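Local structure of N-acetylneuraminic acid outer membrane channel protein NanC (Escherichia coli, 2WJR) at residues H136-S139 with D140-F143. The protein forms a monomeric, weakly anion-selective beta-barrel channel in the outer membrane through which N-acetylneuraminic acid enters the bacterium. The protein carries 1 engineered substitution. Numbering follows the deposited sequence.
Sequences HINS and DFTF. With OCT (N-octane), chain F.
H136 and T142 form a non-hydrogen-bonded antiparallel pair in the backbone register, yet their side chains, side by side on one face of the sheet, share a hydrogen bond between H136 ND1 and T142 OG1 (2.6 Å). The bond is nearly straight (170°), with OG1 in the plane of the imidazole at its edge. T142 OG1 also bonds H175 NE2 and a water that donates to N138 O.

Among backbone groups, F141 O accepts from I137 N (3.0 Å) and, weakly, from N138 N (3.3 Å). With chi1 at 64°, N138 CG sits between the backbone N and carbonyl carbon, and OD1 accepts hydrogen bonds from D140 N (2.8 Å), well above the plane of the N138 carboxamide, and F141 N (3.0 Å), almost in line with CG-OD1; this double grip ties the side chain to the start of the next strand. A second water links S139 OG to D140 OD1.

Apolar contacts gather round the bound n-octane, consistent with a membrane-facing outer surface: I137 CD1 packs on F143 CB (3.9 Å), while n-octane touches I137 CG2 through C8 and lays C1 over one face of the F143 ring, 3.5 Å from CG.

I137 and N138, both facing F141, the first residue of strand 141-152, define a classic beta bulge at the mouth of the short periplasmic turn after strand 126-136 of the porin barrel.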
loop_
_atom_site.group_PDB
_atom_site.type_symbol
_atom_site.label_atom_id
_atom_site.label_comp_id
_atom_site.label_asym_id
_atom_site.label_seq_id
_atom_site.Cartn_x
_atom_site.Cartn_y
_atom_site.Cartn_z
ATOM N N HIS A 136 -13.463 5.880 12.813
ATOM C CA HIS A 136 -14.643 5.067 13.101
ATOM C C HIS A 136 -15.789 6.035 13.342
ATOM O O HIS A 136 -15.904 6.642 14.419
ATOM C CB HIS A 136 -14.393 4.181 14.323
ATOM C CG HIS A 136 -13.214 3.275 14.178
ATOM N ND1 HIS A 136 -13.104 2.345 13.163
ATOM C CD2 HIS A 136 -12.098 3.138 14.938
ATOM C CE1 HIS A 136 -11.968 1.682 13.297
ATOM N NE2 HIS A 136 -11.331 2.154 14.358
ATOM N N ILE A 137 -16.599 6.206 12.304
ATOM C CA ILE A 137 -17.671 7.205 12.268
ATOM C C ILE A 137 -18.790 6.774 13.224
ATOM O O ILE A 137 -19.228 7.538 14.083
ATOM C CB ILE A 137 -18.257 7.334 10.850
ATOM C CG1 ILE A 137 -17.184 7.784 9.854
ATOM C CG2 ILE A 137 -19.425 8.313 10.835
ATOM C CD1 ILE A 137 -17.587 7.543 8.443
ATOM N N ASN A 138 -19.215 5.530 13.073
ATOM C CA ASN A 138 -20.232 4.947 13.963
ATOM C C ASN A 138 -20.095 3.426 13.956
ATOM O O ASN A 138 -19.122 2.883 13.401
ATOM C CB ASN A 138 -21.646 5.441 13.586
ATOM C CG ASN A 138 -22.094 5.001 12.197
ATOM O OD1 ASN A 138 -21.614 4.019 11.652
ATOM N ND2 ASN A 138 -23.051 5.725 11.626
ATOM N N SER A 139 -21.040 2.722 14.579
ATOM C CA SER A 139 -20.910 1.275 14.674
ATOM C C SER A 139 -20.913 0.622 13.296
ATOM O O SER A 139 -20.356 -0.442 13.146
ATOM C CB SER A 139 -21.993 0.658 15.592
ATOM O OG SER A 139 -23.290 1.078 15.204
ATOM N N ASP A 140 -21.515 1.257 12.291
ATOM C CA ASP A 140 -21.617 0.642 10.974
ATOM C C ASP A 140 -20.419 0.936 10.064
ATOM O O ASP A 140 -20.069 0.102 9.240
ATOM C CB ASP A 140 -22.875 1.119 10.251
ATOM C CG ASP A 140 -24.164 0.538 10.842
ATOM O OD1 ASP A 140 -24.145 -0.611 11.355
ATOM O OD2 ASP A 140 -25.196 1.242 10.752
ATOM N N PHE A 141 -19.823 2.116 10.201
ATOM C CA PHE A 141 -18.891 2.626 9.164
ATOM C C PHE A 141 -17.579 3.155 9.712
ATOM O O PHE A 141 -17.543 3.856 10.720
ATOM C CB PHE A 141 -19.549 3.753 8.356
ATOM C CG PHE A 141 -20.714 3.309 7.522
ATOM C CD1 PHE A 141 -22.017 3.653 7.885
ATOM C CD2 PHE A 141 -20.519 2.571 6.376
ATOM C CE1 PHE A 141 -23.103 3.237 7.117
ATOM C CE2 PHE A 141 -21.615 2.151 5.591
ATOM C CZ PHE A 141 -22.897 2.489 5.967
ATOM N N THR A 142 -16.504 2.854 8.987
ATOM C CA THR A 142 -15.186 3.412 9.258
ATOM C C THR A 142 -14.679 3.980 7.935
ATOM O O THR A 142 -14.827 3.343 6.893
ATOM C CB THR A 142 -14.232 2.329 9.777
ATOM O OG1 THR A 142 -14.649 1.923 11.088
ATOM C CG2 THR A 142 -12.769 2.836 9.834
ATOM N N PHE A 143 -14.156 5.193 7.995
ATOM C CA PHE A 143 -13.542 5.846 6.848
ATOM C C PHE A 143 -12.041 5.876 7.066
ATOM O O PHE A 143 -11.561 6.289 8.132
ATOM C CB PHE A 143 -14.081 7.262 6.668
ATOM C CG PHE A 143 -13.286 8.087 5.696
ATOM C CD1 PHE A 143 -13.530 7.989 4.341
ATOM C CD2 PHE A 143 -12.263 8.935 6.147
ATOM C CE1 PHE A 143 -12.773 8.742 3.428
ATOM C CE2 PHE A 143 -11.502 9.686 5.245
ATOM C CZ PHE A 143 -11.768 9.591 3.890
HETATM C C1 OCT F . -15.523 10.748 6.048
HETATM C C2 OCT F . -15.123 11.964 6.885
HETATM C C3 OCT F . -16.153 12.257 7.982
HETATM C C4 OCT F . -17.568 12.497 7.432
HETATM C C5 OCT F . -18.636 11.649 8.139
HETATM C C6 OCT F . -19.618 12.501 8.947
HETATM C C7 OCT F . -21.065 12.118 8.634
HETATM C C8 OCT F . -21.400 10.721 9.160
HETATM O O HOH W 1 -16.521 2.040 13.064
HETATM O O HOH W 2 -24.476 -1.173 13.832
#